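Local coordinates for monosaccharide ABC transporter substrate-binding protein, CUT2 family (PDB 4RU1) that binds myo-inositol in its ligand pocket and probably serves as the substrate-binding component of an ABC-type sugar transporter, at residues A89-P92 / A93-A97; V156-E159 / S160-N163; V236-E239 / I240-G243. One frame throughout, in Å; residues are numbered along the deposited sequence.

Interaction 1: residues A89-P92 / A93-A97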
ATOM      1  N   ALA A  89      13.022  10.835   7.038  1.00 17.39           N
ATOM      2  CA  ALA A  89      14.203  10.154   6.509  1.00 19.65           C
ATOM      3  C   ALA A  89      14.403  10.338   5.007  1.00 20.56           C
ATOM      4  O   ALA A  89      15.530  10.119   4.488  1.00 18.71           O
ATOM      5  CB  ALA A  89      14.119   8.692   6.837  1.00 18.81           C
ATOM      6  N   LEU A  90      13.348  10.777   4.302  1.00 18.15           N
ATOM      7  CA  LEU A  90      13.316  10.710   2.829  1.00 15.42           C
ATOM      8  C   LEU A  90      13.120  12.029   2.158  1.00 15.91           C
ATOM      9  O   LEU A  90      13.589  12.207   1.049  1.00 16.29           O
ATOM     10  CB  LEU A  90      12.189   9.798   2.361  1.00 18.03           C
ATOM     11  CG  LEU A  90      12.480   8.339   2.700  1.00 16.52           C
ATOM     12  CD1 LEU A  90      11.209   7.509   2.545  1.00 16.97           C
ATOM     13  CD2 LEU A  90      13.647   7.722   1.923  1.00 16.93           C
ATOM     14  N   ILE A  91      12.430  12.975   2.805  1.00 19.53           N
ATOM     15  CA  ILE A  91      12.202  14.316   2.243  1.00 17.09           C
ATOM     16  C   ILE A  91      13.452  15.080   1.796  1.00 19.10           C
ATOM     17  O   ILE A  91      13.500  15.571   0.687  1.00 21.04           O
ATOM     18  CB  ILE A  91      11.270  15.218   3.106  1.00 21.53           C
ATOM     19  CG1 ILE A  91       9.870  14.571   3.269  1.00 28.49           C
ATOM     20  CG2 ILE A  91      11.098  16.580   2.483  1.00 22.89           C
ATOM     21  CD1 ILE A  91       9.064  14.390   2.024  1.00 26.79           C
ATOM     22  N   PRO A  92      14.507  15.051   2.628  1.00 20.46           N
ATOM     23  CA  PRO A  92      15.730  15.783   2.201  1.00 16.49           C
ATOM     24  C   PRO A  92      16.302  15.238   0.867  1.00 13.60           C
ATOM     25  O   PRO A  92      16.640  16.031  -0.011  1.00 23.19           O
ATOM     26  CB  PRO A  92      16.684  15.501   3.356  1.00 20.45           C
ATOM     27  CG  PRO A  92      15.860  15.125   4.542  1.00 34.22           C
ATOM     28  CD  PRO A  92      14.687  14.381   3.929  1.00 21.76           C
ATOM     29  N   ALA A  93      16.334  13.908   0.695  1.00 17.28           N
ATOM     30  CA  ALA A  93      16.846  13.343  -0.552  1.00 17.04           C
ATOM     31  C   ALA A  93      15.902  13.645  -1.703  1.00 22.95           C
ATOM     32  O   ALA A  93      16.318  13.881  -2.827  1.00 18.71           O
ATOM     33  CB  ALA A  93      17.055  11.825  -0.436  1.00 22.75           C
ATOM     34  N   ILE A  94      14.602  13.683  -1.439  1.00 16.04           N
ATOM     35  CA  ILE A  94      13.687  14.027  -2.506  1.00 17.57           C
ATOM     36  C   ILE A  94      13.897  15.494  -2.949  1.00 16.80           C
ATOM     37  O   ILE A  94      14.022  15.758  -4.155  1.00 18.62           O
ATOM     38  CB  ILE A  94      12.191  13.701  -2.172  1.00 14.23           C
ATOM     39  CG1 ILE A  94      11.977  12.201  -1.914  1.00 15.82           C
ATOM     40  CG2 ILE A  94      11.304  14.227  -3.271  1.00 14.79           C
ATOM     41  CD1 ILE A  94      10.706  11.806  -1.232  1.00 16.21           C
ATOM     42  N   LYS A  95      14.037  16.390  -1.950  1.00 18.62           N
ATOM     43  CA  LYS A  95      14.342  17.796  -2.266  1.00 22.14           C
ATOM     44  C   LYS A  95      15.607  17.931  -3.054  1.00 16.63           C
ATOM     45  O   LYS A  95      15.670  18.722  -3.995  1.00 22.45           O
ATOM     46  CB  LYS A  95      14.469  18.602  -1.015  1.00 22.00           C
ATOM     47  CG  LYS A  95      13.097  18.790  -0.375  1.00 21.19           C
ATOM     48  CD  LYS A  95      13.241  19.649   0.877  1.00 29.25           C
ATOM     49  CE  LYS A  95      11.892  20.001   1.490  1.00 35.81           C
ATOM     50  NZ  LYS A  95      11.955  20.456   2.916  1.00 37.30           N
ATOM     51  N   GLN A  96      16.611  17.137  -2.726  1.00 18.79           N
ATOM     52  CA  GLN A  96      17.834  17.174  -3.504  1.00 31.80           C
ATOM     53  C   GLN A  96      17.598  16.741  -4.945  1.00 25.51           C
ATOM     54  O   GLN A  96      18.151  17.324  -5.869  1.00 22.18           O
ATOM     55  CB  GLN A  96      18.930  16.336  -2.845  1.00 25.94           C
ATOM     56  CG  GLN A  96      19.532  16.987  -1.612  1.00 57.56           C
ATOM     57  CD  GLN A  96      20.416  16.045  -0.809  1.00118.70           C
ATOM     58  OE1 GLN A  96      20.902  15.032  -1.317  1.00 64.38           O
ATOM     59  NE2 GLN A  96      20.636  16.382   0.449  1.00 95.94           N
ATOM     60  N   ALA A  97      16.776  15.716  -5.144  1.00 18.17           N
ATOM     61  CA  ALA A  97      16.547  15.246  -6.529  1.00 14.17           C
ATOM     62  C   ALA A  97      15.844  16.354  -7.305  1.00 15.66           C
ATOM     63  O   ALA A  97      16.149  16.628  -8.431  1.00 18.06           O
ATOM     64  CB  ALA A  97      15.700  13.979  -6.525  1.00 13.80           C
TER
HETATM   65  O   HOH W   1      16.757  11.969   2.854  1.00 24.80           O
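P92, I91 and A93 carry the middle of this helical turn, where a proline interrupts the bonding of helix 87-99 in the beta-alpha-beta unit between strands 79-82 and 104-107. A proline inside a helix illustrates how a missing N-H is accommodated: the N of P92 makes no bond to the preceding turn, and the helix kinks there. P92 CB sits 3.1 Å from A93 N, through which A93 joins in. Next to the break, a water bridges the backbone, giving a proton to A89 O and accepting one from A93 N at 2.9 Å. Regular bonding then resumes. I91 O takes K95 N at 2.8 Å in a nearly straight bond (N-H...O 172°), and P92 O accepts Q96 N. The side chain of I91 divides its work. Its CG2 branch, anti to the backbone N, lies against the aliphatic shaft of K95, which is extended beyond CG and crosses it obliquely, while CD1 of I91 only just reaches CD1 of I94, at 4.5 Å. I91 and I94 also touch I84 and S117 on the buried side. On the outer side, the methylene CE of K95 comes to 3.6 Å from CG2 of I91.

Interaction 2: residues V156-E159 / S160-N163. With INS (1,2,3,4,5,6-hexahydroxy-cyclohexane), chain M.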
ATOM      1  N   VAL A 156       4.097   5.802   7.695  1.00 15.28           N
ATOM      2  CA  VAL A 156       2.992   6.761   7.852  1.00 13.52           C
ATOM      3  C   VAL A 156       1.718   6.145   7.236  1.00 16.86           C
ATOM      4  O   VAL A 156       0.553   6.457   7.659  1.00 15.49           O
ATOM      5  CB  VAL A 156       3.245   8.151   7.247  1.00 16.07           C
ATOM      6  CG1 VAL A 156       4.298   8.887   8.034  1.00 17.22           C
ATOM      7  CG2 VAL A 156       3.565   8.152   5.763  1.00 19.55           C
ATOM      8  N   GLN A 157       1.861   5.419   6.140  1.00 13.74           N
ATOM      9  CA  GLN A 157       0.686   4.914   5.415  1.00 12.38           C
ATOM     10  C   GLN A 157      -0.058   3.838   6.195  1.00 14.79           C
ATOM     11  O   GLN A 157      -1.291   3.682   6.063  1.00 20.04           O
ATOM     12  CB  GLN A 157       1.007   4.413   4.012  1.00 14.21           C
ATOM     13  CG  GLN A 157       1.689   3.043   3.911  1.00 16.58           C
ATOM     14  CD  GLN A 157       3.155   2.989   4.356  1.00 16.48           C
ATOM     15  OE1 GLN A 157       3.753   3.940   4.849  1.00 14.06           O
ATOM     16  NE2 GLN A 157       3.736   1.847   4.046  1.00 15.67           N
ATOM     17  N   LEU A 158       0.668   3.093   7.011  1.00 14.34           N
ATOM     18  CA  LEU A 158       0.082   2.093   7.878  1.00 14.84           C
ATOM     19  C   LEU A 158      -0.505   2.756   9.108  1.00 13.49           C
ATOM     20  O   LEU A 158      -1.670   2.429   9.492  1.00 12.68           O
ATOM     21  CB  LEU A 158       1.145   1.047   8.265  1.00 16.29           C
ATOM     22  CG  LEU A 158       1.745   0.225   7.118  1.00 16.65           C
ATOM     23  CD1 LEU A 158       2.684  -0.830   7.657  1.00 14.81           C
ATOM     24  CD2 LEU A 158       0.670  -0.325   6.162  1.00 17.21           C
ATOM     25  N   GLU A 159       0.228   3.679   9.730  1.00 12.42           N
ATOM     26  CA  GLU A 159      -0.281   4.322  10.906  1.00 14.10           C
ATOM     27  C   GLU A 159      -1.553   5.104  10.604  1.00 13.64           C
ATOM     28  O   GLU A 159      -2.465   5.138  11.385  1.00 16.20           O
ATOM     29  CB  GLU A 159       0.806   5.251  11.544  1.00 14.10           C
ATOM     30  CG  GLU A 159       2.009   4.466  11.988  1.00 13.64           C
ATOM     31  CD  GLU A 159       1.794   3.559  13.206  1.00 18.64           C
ATOM     32  OE1 GLU A 159       0.861   3.756  13.986  1.00 17.29           O
ATOM     33  OE2 GLU A 159       2.598   2.628  13.290  1.00 18.71           O
ATOM     34  N   SER A 160      -1.623   5.715   9.421  1.00 11.68           N
ATOM     35  CA  SER A 160      -2.813   6.484   9.060  1.00 13.48           C
ATOM     36  C   SER A 160      -4.020   5.583   9.013  1.00 13.42           C
ATOM     37  O   SER A 160      -5.123   6.021   9.356  1.00 13.60           O
ATOM     38  CB  SER A 160      -2.564   7.129   7.692  1.00 13.82           C
ATOM     39  OG  SER A 160      -1.623   8.165   7.791  1.00 17.07           O
ATOM     40  N   ARG A 161      -3.865   4.366   8.474  1.00 13.25           N
ATOM     41  CA  ARG A 161      -4.982   3.454   8.395  1.00 13.63           C
ATOM     42  C   ARG A 161      -5.554   3.135   9.787  1.00 16.15           C
ATOM     43  O   ARG A 161      -6.766   3.257  10.013  1.00 15.03           O
ATOM     44  CB  ARG A 161      -4.580   2.128   7.698  1.00 15.32           C
ATOM     45  CG  ARG A 161      -4.246   2.239   6.236  1.00 13.80           C
ATOM     46  CD  ARG A 161      -3.824   0.911   5.616  1.00 16.97           C
ATOM     47  NE  ARG A 161      -3.560   1.098   4.178  1.00 12.48           N
ATOM     48  CZ  ARG A 161      -2.914   0.215   3.436  1.00 12.91           C
ATOM     49  NH1 ARG A 161      -2.532  -0.967   3.900  1.00 14.14           N
ATOM     50  NH2 ARG A 161      -2.763   0.462   2.184  1.00 15.85           N
ATOM     51  N   CYS A 162      -4.644   2.794  10.677  1.00 13.59           N
ATOM     52  CA  CYS A 162      -5.078   2.474  12.055  1.00 14.64           C
ATOM     53  C   CYS A 162      -5.612   3.702  12.774  1.00 14.01           C
ATOM     54  O   CYS A 162      -6.678   3.621  13.489  1.00 14.15           O
ATOM     55  CB  CYS A 162      -3.966   1.813  12.808  1.00 15.54           C
ATOM     56  SG  CYS A 162      -3.500   0.270  12.027  1.00 21.55           S
ATOM     57  N   ASN A 163      -4.962   4.839  12.616  1.00 12.53           N
ATOM     58  CA  ASN A 163      -5.532   6.044  13.281  1.00 17.17           C
ATOM     59  C   ASN A 163      -6.962   6.312  12.725  1.00 13.27           C
ATOM     60  O   ASN A 163      -7.843   6.737  13.466  1.00 15.02           O
ATOM     61  CB  ASN A 163      -4.613   7.209  13.115  1.00 14.04           C
ATOM     62  CG  ASN A 163      -5.191   8.475  13.615  1.00 32.66           C
ATOM     63  OD1 ASN A 163      -5.564   9.309  12.833  1.00 23.88           O
ATOM     64  ND2 ASN A 163      -5.314   8.613  14.931  1.00 35.00           N
TER
HETATM   65  C1  INS M 401       0.146  -2.104   1.359  1.00 11.78           C
HETATM   66  C2  INS M 401       0.790  -3.249   2.124  1.00 20.58           C
HETATM   67  C3  INS M 401       2.293  -3.255   1.844  1.00 15.87           C
HETATM   68  C4  INS M 401       2.948  -1.909   2.064  1.00 13.86           C
HETATM   69  C5  INS M 401       2.312  -0.836   1.240  1.00 10.17           C
HETATM   70  C6  INS M 401       0.826  -0.739   1.450  1.00 14.39           C
HETATM   71  O1  INS M 401      -1.262  -1.988   1.620  1.00 13.76           O
HETATM   72  O2  INS M 401       0.624  -2.929   3.516  1.00 20.99           O
HETATM   73  O3  INS M 401       2.854  -4.225   2.750  1.00 19.61           O
HETATM   74  O4  INS M 401       4.368  -1.976   1.779  1.00 17.88           O
HETATM   75  O5  INS M 401       2.845   0.475   1.534  1.00 13.46           O
HETATM   76  O6  INS M 401       0.223   0.226   0.540  1.00 14.59           O
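S160 folds back on V156 and grips its carbonyl twice. Its OG, beside its own backbone N at chi1 -71°, donates to V156 O at 2.8 Å, and S160 N donates to the same oxygen at 2.9 Å. The two donors arrive from opposite faces of the carbonyl plane, so V156 O is held by two donors in the first turn of the helix. Regular bonding follows, with N163 N reaching E159 O at 2.8 Å and C162 N reaching L158 O. L158, R161 and C162 form the buried side. On the partly exposed side the packing is looser at N163, which meets the earlier turn with its side chain only through CB and sends its amide to Q167, while E159 is tied down by Y177 and K175. Helix 156-168 connects strands 145-150 and 172-177 as a beta-alpha-beta crossover of the periplasmic binding protein fold, and its first turns face the ligand cleft. There the extended chain of R161 passes obliquely by L158, whose CD2 lies 4.0 Å from R161 NH1, and presents the edge of its guanidinium to myo-inositol. O1 of the ligand lies in the guanidinium plane, where NH1 donates at 2.8 Å and NH2 at 2.9 Å, a two-pronged hold that fixes the group's rotation. E127 makes a salt bridge with R161 NE and so helps to position it. A leucine here would probably leave O1 of the ligand without both donors and the E127 carboxylate without its charged mate. Q157, bent at chi2 (-72°), brings NE2 to O5 of the ligand at 3.0 Å in a bond well short of straight, at 132°, while the same NE2 is bonded to Q155 OE1.

Interaction 3: residues V236-E239 / I240-G243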
ATOM      1  N   VAL A 236      -7.409 -13.903  -1.939  1.00 16.94           N
ATOM      2  CA  VAL A 236      -8.456 -13.091  -1.352  1.00 18.84           C
ATOM      3  C   VAL A 236      -9.845 -13.263  -1.981  1.00 22.14           C
ATOM      4  O   VAL A 236     -10.813 -13.363  -1.288  1.00 16.38           O
ATOM      5  CB  VAL A 236      -7.983 -11.625  -1.332  1.00 16.80           C
ATOM      6  CG1 VAL A 236      -9.131 -10.699  -0.987  1.00 21.76           C
ATOM      7  CG2 VAL A 236      -6.897 -11.463  -0.263  1.00 18.60           C
ATOM      8  N   PRO A 237      -9.969 -13.279  -3.299  1.00 17.77           N
ATOM      9  CA  PRO A 237     -11.289 -13.450  -3.880  1.00 15.22           C
ATOM     10  C   PRO A 237     -12.085 -14.656  -3.338  1.00 16.86           C
ATOM     11  O   PRO A 237     -13.219 -14.480  -2.930  1.00 22.72           O
ATOM     12  CB  PRO A 237     -10.995 -13.563  -5.376  1.00 20.42           C
ATOM     13  CG  PRO A 237      -9.818 -12.694  -5.528  1.00 19.81           C
ATOM     14  CD  PRO A 237      -8.950 -13.037  -4.336  1.00 19.80           C
ATOM     15  N   ALA A 238     -11.471 -15.832  -3.356  1.00 21.54           N
ATOM     16  CA  ALA A 238     -12.077 -17.051  -2.755  1.00 20.90           C
ATOM     17  C   ALA A 238     -12.477 -16.869  -1.326  1.00 26.00           C
ATOM     18  O   ALA A 238     -13.564 -17.323  -0.883  1.00 22.26           O
ATOM     19  CB  ALA A 238     -11.121 -18.206  -2.860  1.00 23.15           C
ATOM     20  N   GLU A 239     -11.578 -16.216  -0.587  1.00 21.00           N
ATOM     21  CA  GLU A 239     -11.798 -15.924   0.819  1.00 24.12           C
ATOM     22  C   GLU A 239     -13.000 -15.038   1.067  1.00 18.50           C
ATOM     23  O   GLU A 239     -13.739 -15.232   2.032  1.00 19.19           O
ATOM     24  CB  GLU A 239     -10.499 -15.375   1.473  1.00 19.78           C
ATOM     25  CG  GLU A 239      -9.506 -16.493   1.584  1.00 18.09           C
ATOM     26  CD  GLU A 239      -8.087 -16.054   1.753  1.00 19.95           C
ATOM     27  OE1 GLU A 239      -7.725 -14.859   1.592  1.00 17.86           O
ATOM     28  OE2 GLU A 239      -7.276 -16.945   1.978  1.00 20.19           O
ATOM     29  N   ILE A 240     -13.232 -14.040   0.237  1.00 20.60           N
ATOM     30  CA  ILE A 240     -14.461 -13.241   0.323  1.00 19.77           C
ATOM     31  C   ILE A 240     -15.700 -14.085  -0.041  1.00 23.51           C
ATOM     32  O   ILE A 240     -16.668 -14.097   0.654  1.00 21.16           O
ATOM     33  CB  ILE A 240     -14.373 -12.023  -0.630  1.00 19.27           C
ATOM     34  CG1 ILE A 240     -13.306 -11.022  -0.132  1.00 23.59           C
ATOM     35  CG2 ILE A 240     -15.658 -11.281  -0.744  1.00 21.69           C
ATOM     36  CD1 ILE A 240     -12.873  -9.976  -1.141  1.00 19.60           C
ATOM     37  N   GLU A 241     -15.610 -14.836  -1.114  1.00 28.17           N
ATOM     38  CA  GLU A 241     -16.716 -15.739  -1.520  1.00 29.80           C
ATOM     39  C   GLU A 241     -17.163 -16.751  -0.439  1.00 37.58           C
ATOM     40  O   GLU A 241     -18.365 -16.933  -0.197  1.00 29.76           O
ATOM     41  CB  GLU A 241     -16.290 -16.482  -2.807  1.00 21.46           C
ATOM     42  CG  GLU A 241     -16.121 -15.618  -4.074  1.00 30.25           C
ATOM     43  CD  GLU A 241     -15.146 -16.178  -5.111  1.00 54.76           C
ATOM     44  OE1 GLU A 241     -14.921 -17.412  -5.133  1.00 42.02           O
ATOM     45  OE2 GLU A 241     -14.598 -15.374  -5.917  1.00 35.35           O
ATOM     46  N   ASN A 242     -16.203 -17.377   0.231  1.00 23.98           N
ATOM     47  CA  ASN A 242     -16.490 -18.403   1.249  1.00 26.23           C
ATOM     48  C   ASN A 242     -16.644 -17.860   2.704  1.00 27.98           C
ATOM     49  O   ASN A 242     -16.822 -18.645   3.649  1.00 27.96           O
ATOM     50  CB  ASN A 242     -15.493 -19.561   1.196  1.00 26.47           C
ATOM     51  CG  ASN A 242     -14.074 -19.162   1.534  1.00 28.78           C
ATOM     52  OD1 ASN A 242     -13.831 -18.180   2.240  1.00 29.74           O
ATOM     53  ND2 ASN A 242     -13.123 -19.918   1.036  1.00 35.62           N
ATOM     54  N   GLY A 243     -16.567 -16.540   2.879  1.00 23.36           N
ATOM     55  CA  GLY A 243     -16.766 -15.961   4.201  1.00 20.60           C
ATOM     56  C   GLY A 243     -15.511 -15.911   5.117  1.00 19.40           C
ATOM     57  O   GLY A 243     -15.659 -15.484   6.265  1.00 21.92           O
TER
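I240 reaches back along V236 one turn earlier in helix 236-241, a short helix that links strands 226-230 and 248-250 in a beta-alpha-beta unit and ends in a Schellman motif at G243. The path of the isoleucine shows how a side chain can line the turn before it. CB lies 3.6 Å from P237 O. CG1, set beside the backbone N by a chi1 of -68°, passes V236 O at the same distance, and CD1 then meets V236 CG1 at 3.8 Å, the two chains crossing at a slant. Both residues also touch A248, which places this apolar pair against strand 248-250, and I240 meets V292 as well. The backbone beneath is regular: I240 N bonds to V236 O with the donor nearly in line with the carbonyl, and E241 N bonds to P237 O at an N-H...O angle of 171°. On the outer side, the aliphatic part of E241 follows the same carbonyl, with CG 3.3 Å from P237 O, and its side chain touches A296 of helix 293-300. E239 is buried instead, and its OE1 bonds to Q212 NE2. At the end of the helix, N242 N still bonds to A238 O, and the side-chain amide of N242 folds over that last turn while its OD1 accepts from Q244 N. G243 then swings to a positive phi of 85°, where a CB would collide with the carbonyl oxygen of N242, which favours glycine, and its N returns a weak bond to I240 O at 3.3 Å.

How the interactions relate
Three helical turns, each from a different beta-alpha-beta unit, show how one backbone pattern serves different places in a two-domain binding protein. Interaction 2 lies nearest the middle of the chain, in the cleft, with one face directed at the ligand. The centres of interactions 1 and 3 lie about 21 and 20 Å from the centre of the chain, on opposite sides of it, each with an apolar flank inward and an exposed flank outward. They differ in their helices: a proline kinks the one in interaction 1, where a water bridges the backbone, whereas glycine ends the one in interaction 3. Interactions 2 and 3 belong to helices of the same mixed sheet, and interaction 1 to the parallel one.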